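Local structure of probable dehydrogenase (Bordetella bronchiseptica, 3MOI) at residues P96-R101 and D367-C372; M147-N152 and C225-Y230; I174-L179 and A374-S379; T195-M200 and A216-E221. The protein probably catalyses an NAD(P)-dependent oxidation or reduction of a substrate not yet identified, as a member of the GFO/IDH/MocA family of dehydrogenases. All blocks are in the same frame, centred on the assembly; numbering follows the deposited sequence.

Contact 1 (P96-R101 and D367-C372); sequences PLTLSR and DTLEVC
Glu370 OE2 lies 3.0 Å from Arg101 NH2, a salt bridge at the edge of this contact. The oxygen sits over one face of the guanidinium, well out of its plane. The geometry is that of an ion pair, without a directed hydrogen bond. The guanidinium and carboxylate planes are nearly parallel, 9° apart, while the two chains cross at about a right angle. Arg101 reaches the glutamate through a bend at chi3 (108°). The other carboxylate oxygen, OE1, forms a salt bridge with Arg387, so Glu370 serves two arginines.

Beside this pair, Leu369 turns its side chain to the backbone of the loop. Its CG is anti to the backbone N (chi1 171°), which carries both methyls to the bend at residues 98-101. CD1 lies 3.4 Å from Thr98 O, and CD2 is 4.0 Å from Ser100 C. Ser100 OG caps Glu103 N at the start of helix 101-114.

The loop follows strand 90-93 of the Rossmann sheet, and a cis peptide bond precedes Pro96. The contact therefore joins the Rossmann fold, which probably binds the nucleotide, to helix 362-381 near the chain's C-terminus. Tyr176 of helix 174-177 packs on both Leu99 and Leu369.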
loop_
_atom_site.group_PDB
_atom_site.type_symbol
_atom_site.label_atom_id
_atom_site.label_comp_id
_atom_site.label_asym_id
_atom_site.label_seq_id
_atom_site.Cartn_x
_atom_site.Cartn_y
_atom_site.Cartn_z
ATOM N N PRO A 96 20.552 8.309 11.354
ATOM C CA PRO A 96 20.810 6.924 11.690
ATOM C C PRO A 96 21.544 6.804 13.011
ATOM O O PRO A 96 22.405 7.620 13.290
ATOM C CB PRO A 96 21.689 6.444 10.529
ATOM C CG PRO A 96 21.437 7.386 9.410
ATOM C CD PRO A 96 21.176 8.692 10.072
ATOM N N LEU A 97 21.169 5.836 13.837
ATOM C CA LEU A 97 21.973 5.520 15.040
ATOM C C LEU A 97 23.440 5.323 14.633
ATOM O O LEU A 97 24.313 6.072 15.096
ATOM C CB LEU A 97 21.493 4.222 15.701
ATOM C CG LEU A 97 21.399 4.021 17.214
ATOM C CD1 LEU A 97 21.880 2.637 17.633
ATOM C CD2 LEU A 97 22.053 5.102 18.050
ATOM N N THR A 98 23.684 4.299 13.797
ATOM C CA THR A 98 24.968 3.939 13.270
ATOM C C THR A 98 24.640 3.063 12.089
ATOM O O THR A 98 23.534 2.515 12.020
ATOM C CB THR A 98 25.709 2.869 14.055
ATOM O OG1 THR A 98 25.008 2.498 15.258
ATOM C CG2 THR A 98 27.096 3.201 14.238
ATOM N N LEU A 99 25.661 2.808 11.260
ATOM C CA LEU A 99 25.584 1.862 10.171
ATOM C C LEU A 99 26.149 0.503 10.584
ATOM O O LEU A 99 25.979 -0.484 9.868
ATOM C CB LEU A 99 26.417 2.363 9.008
ATOM C CG LEU A 99 25.849 3.257 7.894
ATOM C CD1 LEU A 99 24.702 4.142 8.355
ATOM C CD2 LEU A 99 27.029 4.039 7.225
ATOM N N SER A 100 26.769 0.440 11.746
ATOM C CA SER A 100 27.574 -0.717 12.116
ATOM C C SER A 100 27.069 -1.483 13.406
ATOM O O SER A 100 27.009 -0.935 14.483
ATOM C CB SER A 100 28.999 -0.212 12.301
ATOM O OG SER A 100 29.658 -0.905 13.317
ATOM N N ARG A 101 26.770 -2.758 13.296
ATOM C CA ARG A 101 26.379 -3.493 14.459
ATOM C C ARG A 101 27.368 -3.437 15.627
ATOM O O ARG A 101 26.957 -3.314 16.790
ATOM C CB ARG A 101 26.145 -4.914 14.056
ATOM C CG ARG A 101 24.896 -5.122 13.109
ATOM C CD ARG A 101 24.946 -6.435 12.375
ATOM N NE ARG A 101 23.939 -7.364 12.911
ATOM C CZ ARG A 101 24.111 -8.268 13.889
ATOM N NH1 ARG A 101 25.295 -8.405 14.496
ATOM N NH2 ARG A 101 23.065 -9.041 14.265
ATOM N N ASP A 367 18.150 -2.756 16.793
ATOM C CA ASP A 367 17.105 -3.532 16.202
ATOM C C ASP A 367 16.567 -2.931 14.908
ATOM O O ASP A 367 16.432 -3.641 13.890
ATOM C CB ASP A 367 15.993 -3.811 17.203
ATOM C CG ASP A 367 14.901 -4.666 16.592
ATOM O OD1 ASP A 367 14.965 -5.949 16.690
ATOM O OD2 ASP A 367 14.032 -4.042 15.944
ATOM N N THR A 368 16.370 -1.618 14.876
ATOM C CA THR A 368 15.970 -0.985 13.629
ATOM C C THR A 368 17.102 -1.073 12.607
ATOM O O THR A 368 16.891 -1.324 11.373
ATOM C CB THR A 368 15.551 0.440 13.883
ATOM O OG1 THR A 368 14.349 0.402 14.643
ATOM C CG2 THR A 368 15.324 1.233 12.572
ATOM N N LEU A 369 18.327 -0.887 13.060
ATOM C CA LEU A 369 19.445 -1.057 12.110
ATOM C C LEU A 369 19.356 -2.477 11.537
ATOM O O LEU A 369 19.428 -2.627 10.325
ATOM C CB LEU A 369 20.772 -0.774 12.770
ATOM C CG LEU A 369 22.072 -1.090 12.025
ATOM C CD1 LEU A 369 22.261 -0.296 10.712
ATOM C CD2 LEU A 369 23.182 -0.835 12.963
ATOM N N GLU A 370 19.054 -3.509 12.348
ATOM C CA GLU A 370 19.085 -4.879 11.783
ATOM C C GLU A 370 17.997 -5.064 10.805
ATOM O O GLU A 370 18.164 -5.769 9.831
ATOM C CB GLU A 370 19.006 -5.957 12.827
ATOM C CG GLU A 370 20.280 -6.050 13.642
ATOM C CD GLU A 370 20.177 -6.927 14.871
ATOM O OE1 GLU A 370 19.093 -7.484 15.143
ATOM O OE2 GLU A 370 21.197 -7.100 15.581
ATOM N N VAL A 371 16.860 -4.421 11.044
ATOM C CA VAL A 371 15.770 -4.546 10.088
ATOM C C VAL A 371 16.157 -3.879 8.758
ATOM O O VAL A 371 15.957 -4.450 7.705
ATOM C CB VAL A 371 14.472 -3.953 10.641
ATOM C CG1 VAL A 371 13.431 -3.866 9.557
ATOM C CG2 VAL A 371 13.986 -4.777 11.876
ATOM N N CYS A 372 16.740 -2.691 8.803
ATOM C CA CYS A 372 17.313 -2.136 7.574
ATOM C C CYS A 372 18.283 -3.107 6.870
ATOM O O CYS A 372 18.204 -3.290 5.643
ATOM C CB CYS A 372 18.103 -0.867 7.861
ATOM S SG CYS A 372 17.103 0.506 8.493
#

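Contact 2 (M147-N152 and C225-Y230); sequences MLNCFN and CAVMVY
Leu148 and Ala226 pair side by side in two parallel strands, their CB atoms 4.0 Å apart. Strands 145-153 and 225-231 are neighbours in the large mixed sheet of the GFO/IDH/MocA C-terminal domain. Five backbone hydrogen bonds join the segments, from Leu148 N to Cys225 O at one end to Asn152 N to Val229 O at the other.

Asn149, Phe151, Val227 and Val229 lie on the face turned to the second subunit. Asn149 has CG anti to the backbone N (chi1 -173°) and runs alongside Val227, with OD1 3.7 Å from Val227 CG1. Its ND2 is hydrogen-bonded to Tyr153 OH of the second subunit. Phe151 takes the crowded position between backbone N and carbonyl carbon (chi1 57°). This leads its ring away from Val229, so that only CB stays close, 3.9 Å from Val229 CB. The ring instead meets Phe151 of the second subunit.

Leu148, Cys150, Asn152, Ala226, Met228 and Tyr230 occupy the other face, where Met228 and Tyr230 pack on helix 179-190. Asn152 and Tyr230 point the same way, with amide and ring planes 73° apart. Asn152 CB is 3.9 Å from Tyr230 CD1. Asn152 O lies over one face of the tyrosine ring, 3.8 Å above its plane and offset toward the rim.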
loop_
_atom_site.group_PDB
_atom_site.type_symbol
_atom_site.label_atom_id
_atom_site.label_comp_id
_atom_site.label_asym_id
_atom_site.label_seq_id
_atom_site.Cartn_x
_atom_site.Cartn_y
_atom_site.Cartn_z
ATOM N N MET A 147 -3.030 -6.483 10.268
ATOM C CA MET A 147 -2.099 -6.086 9.248
ATOM C C MET A 147 -1.983 -4.584 9.238
ATOM O O MET A 147 -2.889 -3.940 9.626
ATOM C CB MET A 147 -2.492 -6.638 7.864
ATOM C CG MET A 147 -3.682 -5.961 7.079
ATOM S SD MET A 147 -3.975 -6.662 5.424
ATOM C CE MET A 147 -5.433 -5.691 5.121
ATOM N N LEU A 148 -0.837 -4.039 8.865
ATOM C CA LEU A 148 -0.683 -2.611 8.648
ATOM C C LEU A 148 -0.309 -2.343 7.215
ATOM O O LEU A 148 0.360 -3.147 6.603
ATOM C CB LEU A 148 0.473 -2.076 9.478
ATOM C CG LEU A 148 0.243 -1.793 10.958
ATOM C CD1 LEU A 148 0.430 -3.108 11.692
ATOM C CD2 LEU A 148 1.202 -0.776 11.378
ATOM N N ASN A 149 -0.661 -1.169 6.707
ATOM C CA ASN A 149 -0.224 -0.758 5.372
ATOM C C ASN A 149 0.340 0.644 5.409
ATOM O O ASN A 149 -0.356 1.550 5.705
ATOM C CB ASN A 149 -1.435 -0.843 4.458
ATOM C CG ASN A 149 -1.106 -0.610 2.993
ATOM O OD1 ASN A 149 0.054 -0.575 2.600
ATOM N ND2 ASN A 149 -2.145 -0.476 2.167
ATOM N N CYS A 150 1.618 0.832 5.161
ATOM C CA CYS A 150 2.214 2.157 5.192
ATOM C C CYS A 150 2.802 2.438 3.844
ATOM O O CYS A 150 3.557 1.604 3.360
ATOM C CB CYS A 150 3.377 2.197 6.227
ATOM S SG CYS A 150 2.807 1.586 7.841
ATOM N N PHE A 151 2.576 3.626 3.289
ATOM C CA PHE A 151 3.339 4.027 2.109
ATOM C C PHE A 151 3.619 5.514 2.140
ATOM O O PHE A 151 2.942 6.259 2.820
ATOM C CB PHE A 151 2.651 3.602 0.790
ATOM C CG PHE A 151 1.261 4.141 0.649
ATOM C CD1 PHE A 151 0.186 3.486 1.240
ATOM C CD2 PHE A 151 1.034 5.361 0.003
ATOM C CE1 PHE A 151 -1.082 3.996 1.171
ATOM C CE2 PHE A 151 -0.247 5.906 -0.063
ATOM C CZ PHE A 151 -1.314 5.222 0.512
ATOM N N ASN A 152 4.656 5.939 1.431
ATOM C CA ASN A 152 5.053 7.330 1.369
ATOM C C ASN A 152 5.709 7.455 0.030
ATOM O O ASN A 152 6.623 6.734 -0.220
ATOM C CB ASN A 152 6.043 7.633 2.471
ATOM C CG ASN A 152 6.132 9.139 2.801
ATOM O OD1 ASN A 152 5.499 9.950 2.149
ATOM N ND2 ASN A 152 6.949 9.503 3.821
ATOM N N CYS A 225 1.198 -8.983 9.885
ATOM C CA CYS A 225 2.219 -8.369 9.000
ATOM C C CYS A 225 1.987 -6.894 8.678
ATOM O O CYS A 225 0.879 -6.421 8.736
ATOM C CB CYS A 225 2.292 -9.105 7.687
ATOM S SG CYS A 225 2.606 -10.883 7.920
ATOM N N ALA A 226 3.060 -6.198 8.327
ATOM C CA ALA A 226 3.037 -4.824 7.891
ATOM C C ALA A 226 3.636 -4.714 6.483
ATOM O O ALA A 226 4.703 -5.205 6.213
ATOM C CB ALA A 226 3.853 -4.043 8.783
ATOM N N VAL A 227 2.942 -4.083 5.569
ATOM C CA VAL A 227 3.518 -3.764 4.282
ATOM C C VAL A 227 4.074 -2.361 4.383
ATOM O O VAL A 227 3.409 -1.482 4.905
ATOM C CB VAL A 227 2.401 -3.813 3.170
ATOM C CG1 VAL A 227 2.763 -2.961 1.930
ATOM C CG2 VAL A 227 2.101 -5.232 2.779
ATOM N N MET A 228 5.268 -2.143 3.839
ATOM C CA MET A 228 5.957 -0.851 3.886
ATOM C C MET A 228 6.422 -0.605 2.450
ATOM O O MET A 228 7.094 -1.462 1.855
ATOM C CB MET A 228 7.127 -0.955 4.865
ATOM C CG MET A 228 8.078 0.207 5.014
ATOM S SD MET A 228 9.562 -0.158 6.077
ATOM C CE MET A 228 8.752 -1.351 6.987
ATOM N N VAL A 229 6.007 0.526 1.891
ATOM C CA VAL A 229 6.377 0.936 0.560
ATOM C C VAL A 229 6.855 2.377 0.598
ATOM O O VAL A 229 6.237 3.234 1.225
ATOM C CB VAL A 229 5.167 0.865 -0.427
ATOM C CG1 VAL A 229 5.509 1.602 -1.749
ATOM C CG2 VAL A 229 4.748 -0.565 -0.710
ATOM N N TYR A 230 7.938 2.668 -0.106
ATOM C CA TYR A 230 8.559 4.029 -0.098
ATOM C C TYR A 230 9.129 4.287 -1.464
ATOM O O TYR A 230 9.812 3.411 -2.021
ATOM C CB TYR A 230 9.717 4.140 0.912
ATOM C CG TYR A 230 10.150 5.550 1.032
ATOM C CD1 TYR A 230 9.721 6.332 2.070
ATOM C CD2 TYR A 230 10.928 6.159 0.027
ATOM C CE1 TYR A 230 10.098 7.639 2.152
ATOM C CE2 TYR A 230 11.270 7.427 0.102
ATOM C CZ TYR A 230 10.841 8.188 1.177
ATOM O OH TYR A 230 11.191 9.517 1.268
#

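Contact 3 (I174-L179 and A374-S379); sequences IIYNQL and AVLESS
Ile175 and Val375 mark the closest backbone approach, with CA atoms 7.9 Å apart. The short helix 174-177 here meets the long helix 362-381, a helix-to-helix packing on one face of the large sheet of the GFO/IDH/MocA C-terminal domain. The short helix closes with Ile174 O accepting from both Gln178 N and Leu179 N. Gln178 leaves helical geometry between this helix and the next. In the long helix, Ser378 N bonds to Ala374 O and Ser379 N to Val375 O.

The meeting surface is apolar and largely buried. Ile175 touches two residues of the long helix with different atoms. Its CD1 lies 4.1 Å from Val375 CG1, and its CG1 lies the same distance from Leu376 CD2. CG1 of Ile175 is anti to the carbonyl carbon (chi1 -65°), which sends this branch to the long helix. Leu179 adds a looser touch, with CD2 4.3 Å from Val375 CG1. Val375 thus has one methyl, CG1, against two residues of the opposite segment.

Val375 also packs on Ala199 and Thr201 of strand 194-202 and on Cys214 of strand 213-220, so it touches both the short helix and the sheet. Ser378 OG and Ser379 OG, on the same helix, bond to backbone N atoms of strand 194-202.

Tyr176 reaches Leu376 with the end of its side chain. The two side chains cross at about a right angle, and Leu376 CD1 sits 3.6 Å from Tyr176 OH.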
loop_
_atom_site.group_PDB
_atom_site.type_symbol
_atom_site.label_atom_id
_atom_site.label_comp_id
_atom_site.label_asym_id
_atom_site.label_seq_id
_atom_site.Cartn_x
_atom_site.Cartn_y
_atom_site.Cartn_z
ATOM N N ILE A 174 17.507 5.871 0.912
ATOM C CA ILE A 174 16.317 5.755 1.663
ATOM C C ILE A 174 16.364 4.636 2.697
ATOM O O ILE A 174 15.560 4.673 3.624
ATOM C CB ILE A 174 15.042 5.611 0.772
ATOM C CG1 ILE A 174 14.993 4.281 0.059
ATOM C CG2 ILE A 174 14.918 6.747 -0.251
ATOM C CD1 ILE A 174 13.587 3.585 0.236
ATOM N N ILE A 175 17.273 3.666 2.577
ATOM C CA ILE A 175 17.256 2.580 3.508
ATOM C C ILE A 175 17.607 3.044 4.923
ATOM O O ILE A 175 17.047 2.561 5.953
ATOM C CB ILE A 175 18.238 1.433 3.128
ATOM C CG1 ILE A 175 17.853 0.726 1.804
ATOM C CG2 ILE A 175 18.317 0.355 4.291
ATOM C CD1 ILE A 175 16.418 0.644 1.505
ATOM N N TYR A 176 18.532 3.960 5.002
ATOM C CA TYR A 176 18.973 4.429 6.301
ATOM C C TYR A 176 18.361 5.770 6.744
ATOM O O TYR A 176 18.432 6.147 7.914
ATOM C CB TYR A 176 20.477 4.610 6.240
ATOM C CG TYR A 176 21.262 3.369 6.040
ATOM C CD1 TYR A 176 21.251 2.355 7.019
ATOM C CD2 TYR A 176 22.104 3.212 4.914
ATOM C CE1 TYR A 176 22.016 1.195 6.853
ATOM C CE2 TYR A 176 22.850 2.037 4.721
ATOM C CZ TYR A 176 22.828 1.045 5.706
ATOM O OH TYR A 176 23.634 -0.086 5.601
ATOM N N ASN A 177 17.797 6.506 5.802
ATOM C CA ASN A 177 17.380 7.909 6.057
ATOM C C ASN A 177 15.855 8.095 6.012
ATOM O O ASN A 177 15.339 9.180 6.324
ATOM C CB ASN A 177 18.102 8.799 5.047
ATOM C CG ASN A 177 19.625 8.689 5.201
ATOM O OD1 ASN A 177 20.180 9.156 6.182
ATOM N ND2 ASN A 177 20.299 8.026 4.250
ATOM N N GLN A 178 15.129 7.060 5.576
ATOM C CA GLN A 178 13.669 7.166 5.454
ATOM C C GLN A 178 12.925 5.918 6.021
ATOM O O GLN A 178 12.041 6.001 6.881
ATOM C CB GLN A 178 13.321 7.427 4.004
ATOM C CG GLN A 178 13.734 8.839 3.471
ATOM C CD GLN A 178 12.852 9.951 4.100
ATOM O OE1 GLN A 178 13.157 10.487 5.177
ATOM N NE2 GLN A 178 11.737 10.232 3.465
ATOM N N LEU A 179 13.301 4.751 5.563
ATOM C CA LEU A 179 12.665 3.546 6.016
ATOM C C LEU A 179 12.626 3.443 7.572
ATOM O O LEU A 179 11.658 2.960 8.141
ATOM C CB LEU A 179 13.419 2.374 5.407
ATOM C CG LEU A 179 12.807 1.706 4.179
ATOM C CD1 LEU A 179 11.994 2.646 3.281
ATOM C CD2 LEU A 179 13.834 0.866 3.388
ATOM N N ALA A 374 18.307 -6.240 6.903
ATOM C CA ALA A 374 17.581 -7.377 6.394
ATOM C C ALA A 374 16.855 -6.982 5.103
ATOM O O ALA A 374 16.716 -7.798 4.170
ATOM C CB ALA A 374 16.636 -7.943 7.464
ATOM N N VAL A 375 16.453 -5.722 5.000
ATOM C CA VAL A 375 15.921 -5.191 3.736
ATOM C C VAL A 375 17.001 -5.253 2.647
ATOM O O VAL A 375 16.735 -5.689 1.507
ATOM C CB VAL A 375 15.416 -3.746 3.896
ATOM C CG1 VAL A 375 15.179 -3.108 2.517
ATOM C CG2 VAL A 375 14.104 -3.736 4.780
ATOM N N LEU A 376 18.229 -4.859 2.980
ATOM C CA LEU A 376 19.290 -4.944 1.994
ATOM C C LEU A 376 19.536 -6.402 1.599
ATOM O O LEU A 376 19.597 -6.666 0.401
ATOM C CB LEU A 376 20.586 -4.283 2.449
ATOM C CG LEU A 376 20.610 -2.741 2.490
ATOM C CD1 LEU A 376 21.782 -2.244 3.363
ATOM C CD2 LEU A 376 20.650 -2.116 1.091
ATOM N N GLU A 377 19.621 -7.340 2.562
ATOM C CA GLU A 377 19.834 -8.735 2.216
ATOM C C GLU A 377 18.691 -9.326 1.388
ATOM O O GLU A 377 18.946 -10.031 0.393
ATOM C CB GLU A 377 20.028 -9.582 3.444
ATOM C CG GLU A 377 20.278 -11.060 3.135
ATOM C CD GLU A 377 20.489 -11.941 4.390
ATOM O OE1 GLU A 377 20.812 -11.392 5.482
ATOM O OE2 GLU A 377 20.307 -13.200 4.273
ATOM N N SER A 378 17.441 -9.090 1.812
ATOM C CA SER A 378 16.297 -9.720 1.160
ATOM C C SER A 378 16.232 -9.267 -0.291
ATOM O O SER A 378 15.888 -10.030 -1.168
ATOM C CB SER A 378 14.999 -9.326 1.823
ATOM O OG SER A 378 13.936 -9.942 1.181
ATOM N N SER A 379 16.611 -8.025 -0.523
ATOM C CA SER A 379 16.535 -7.461 -1.826
ATOM C C SER A 379 17.655 -8.009 -2.711
ATOM O O SER A 379 17.499 -8.141 -3.888
ATOM C CB SER A 379 16.595 -5.920 -1.746
ATOM O OG SER A 379 16.634 -5.392 -3.056
#

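Contact 4 (T195-M200 and A216-E221); sequences TAVRAM and AMLTLE
Ala199 and Ala216 stand opposite each other where segments 195-200 and 216-220 of a hairpin run antiparallel, their axes 179° apart in direction and 4.7 Å at the closest. They form a non-hydrogen-bonded pair with CB atoms 3.6 Å apart, and Val197 with Leu218 forms another. Arg198 with Met217 and Ala196 with Thr219 are hydrogen-bonded pairs. The bond from Arg198 N to Met217 O is almost straight, at 174°.

The regular pairing breaks at Thr195. Thr195 and Ala196 both face Thr219, a classic beta bulge. Thr219 O accepts from Thr195 N at 2.8 Å and, weakly, from Ala196 N. Thr195 OG1 adds a second weak bond to this oxygen. That hydroxyl sits between the backbone N and the carbonyl carbon (chi1 54°), which places it beside the acceptor. The methyl CG2 goes elsewhere and rests 3.8 Å from Glu221 CB.

On one face, Val197, Ala199, Ala216 and Leu218 lie toward the helices. Val197 and Ala199 pack on helix 362-381, and Leu218 packs on helix 179-190. On the other face, Ala196 CB meets Thr219 CB at 3.8 Å. Arg198 bends at chi2, and its guanidinium lies off strand 213-220. Its NE bonds to Gln384 of the second subunit, and its NH2 bonds to Thr219 OG1 there. The counterpart bond runs from Arg198 NH2 of the second subunit to Thr219 OG1 of this chain.

The chemistry thus divides by face. Apolar side chains meet the helices on one side, while the buried arginine finds its main partners in the second subunit, with NH1 only weakly bonded to Ser378 OG of its own chain.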
loop_
_atom_site.group_PDB
_atom_site.type_symbol
_atom_site.label_atom_id
_atom_site.label_comp_id
_atom_site.label_asym_id
_atom_site.label_seq_id
_atom_site.Cartn_x
_atom_site.Cartn_y
_atom_site.Cartn_z
ATOM N N THR A 195 9.925 -10.190 12.969
ATOM C CA THR A 195 10.607 -11.513 12.916
ATOM C C THR A 195 10.937 -11.975 11.514
ATOM O O THR A 195 11.664 -12.929 11.357
ATOM C CB THR A 195 9.764 -12.659 13.538
ATOM O OG1 THR A 195 8.483 -12.671 12.902
ATOM C CG2 THR A 195 9.570 -12.438 15.051
ATOM N N ALA A 196 10.436 -11.320 10.481
ATOM C CA ALA A 196 10.912 -11.671 9.133
ATOM C C ALA A 196 10.724 -10.488 8.173
ATOM O O ALA A 196 9.871 -9.647 8.384
ATOM C CB ALA A 196 10.199 -12.920 8.614
ATOM N N VAL A 197 11.522 -10.459 7.119
ATOM C CA VAL A 197 11.580 -9.350 6.180
ATOM C C VAL A 197 11.711 -9.898 4.778
ATOM O O VAL A 197 12.711 -10.591 4.473
ATOM C CB VAL A 197 12.805 -8.488 6.393
ATOM C CG1 VAL A 197 12.787 -7.346 5.411
ATOM C CG2 VAL A 197 12.891 -8.005 7.809
ATOM N N ARG A 198 10.717 -9.578 3.943
ATOM C CA ARG A 198 10.832 -9.713 2.519
ATOM C C ARG A 198 10.799 -8.315 1.905
ATOM O O ARG A 198 9.778 -7.609 2.044
ATOM C CB ARG A 198 9.664 -10.544 1.983
ATOM C CG ARG A 198 9.628 -10.691 0.478
ATOM C CD ARG A 198 10.901 -11.373 -0.078
ATOM N NE ARG A 198 10.844 -11.438 -1.530
ATOM C CZ ARG A 198 11.604 -10.723 -2.345
ATOM N NH1 ARG A 198 12.527 -9.940 -1.826
ATOM N NH2 ARG A 198 11.450 -10.820 -3.682
ATOM N N ALA A 199 11.873 -7.917 1.211
ATOM C CA ALA A 199 11.926 -6.583 0.574
ATOM C C ALA A 199 12.660 -6.592 -0.774
ATOM O O ALA A 199 13.466 -7.463 -1.014
ATOM C CB ALA A 199 12.543 -5.592 1.492
ATOM N N MET A 200 12.373 -5.596 -1.609
ATOM C CA MET A 200 12.982 -5.365 -2.925
ATOM C C MET A 200 13.321 -3.907 -2.864
ATOM O O MET A 200 12.487 -3.147 -2.410
ATOM C CB MET A 200 11.916 -5.503 -4.005
ATOM C CG MET A 200 12.386 -5.194 -5.487
ATOM S SD MET A 200 11.167 -4.224 -6.388
ATOM C CE MET A 200 11.324 -2.702 -5.470
ATOM N N ALA A 216 8.322 -3.638 0.778
ATOM C CA ALA A 216 8.579 -4.653 1.819
ATOM C C ALA A 216 7.358 -5.150 2.530
ATOM O O ALA A 216 6.411 -4.403 2.748
ATOM C CB ALA A 216 9.597 -4.127 2.912
ATOM N N MET A 217 7.435 -6.419 2.929
ATOM C CA MET A 217 6.488 -7.022 3.793
ATOM C C MET A 217 7.237 -7.481 5.039
ATOM O O MET A 217 8.162 -8.358 4.987
ATOM C CB MET A 217 5.757 -8.212 3.161
ATOM C CG MET A 217 4.415 -8.434 3.952
ATOM S SD MET A 217 3.271 -9.683 3.497
ATOM C CE MET A 217 3.882 -9.675 1.925
ATOM N N LEU A 218 6.786 -6.951 6.159
ATOM C CA LEU A 218 7.393 -7.232 7.431
ATOM C C LEU A 218 6.512 -8.208 8.190
ATOM O O LEU A 218 5.307 -7.921 8.434
ATOM C CB LEU A 218 7.511 -5.923 8.225
ATOM C CG LEU A 218 8.731 -5.000 8.090
ATOM C CD1 LEU A 218 9.365 -5.016 6.778
ATOM C CD2 LEU A 218 8.458 -3.554 8.577
ATOM N N THR A 219 7.062 -9.341 8.578
ATOM C CA THR A 219 6.283 -10.248 9.396
ATOM C C THR A 219 6.493 -9.929 10.904
ATOM O O THR A 219 7.607 -9.841 11.381
ATOM C CB THR A 219 6.665 -11.691 9.144
ATOM O OG1 THR A 219 6.443 -11.983 7.761
ATOM C CG2 THR A 219 5.825 -12.636 10.045
ATOM N N LEU A 220 5.408 -9.765 11.638
ATOM C CA LEU A 220 5.496 -9.502 13.037
ATOM C C LEU A 220 5.285 -10.820 13.773
ATOM O O LEU A 220 5.116 -11.889 13.228
ATOM C CB LEU A 220 4.496 -8.449 13.450
ATOM C CG LEU A 220 4.528 -7.128 12.684
ATOM C CD1 LEU A 220 3.432 -6.242 13.202
ATOM C CD2 LEU A 220 5.851 -6.414 12.791
ATOM N N GLU A 221 5.314 -10.754 15.053
ATOM C CA GLU A 221 5.725 -11.894 15.820
ATOM C C GLU A 221 4.512 -12.711 16.152
ATOM O O GLU A 221 4.637 -13.930 16.286
ATOM C CB GLU A 221 6.466 -11.344 17.028
ATOM C CG GLU A 221 6.688 -12.153 18.218
ATOM C CD GLU A 221 7.389 -11.227 19.310
ATOM O OE1 GLU A 221 6.985 -9.992 19.516
ATOM O OE2 GLU A 221 8.385 -11.753 19.891
#

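Contacts 2 and 4 belong to one sheet, where strands 225-231 and 213-220 lie next to each other. Both are buried, rest on backbone hydrogen bonds and touch the second subunit, but one is parallel and the other antiparallel. Contacts 1 and 3 share helix 362-381 and depend on side chains, with centres about 10 Å apart. Contact 3 is a buried apolar packing. Contact 1 is only partly buried and adds an ion pair at the exposed Arg101. Ser378 OG ties contact 3 to contact 4 through Ala199 N, while Tyr230 and Leu179 pack contact 2 against contact 3. Helix 362-381 thus lies between the loop after strand 90-93 and the mixed sheet.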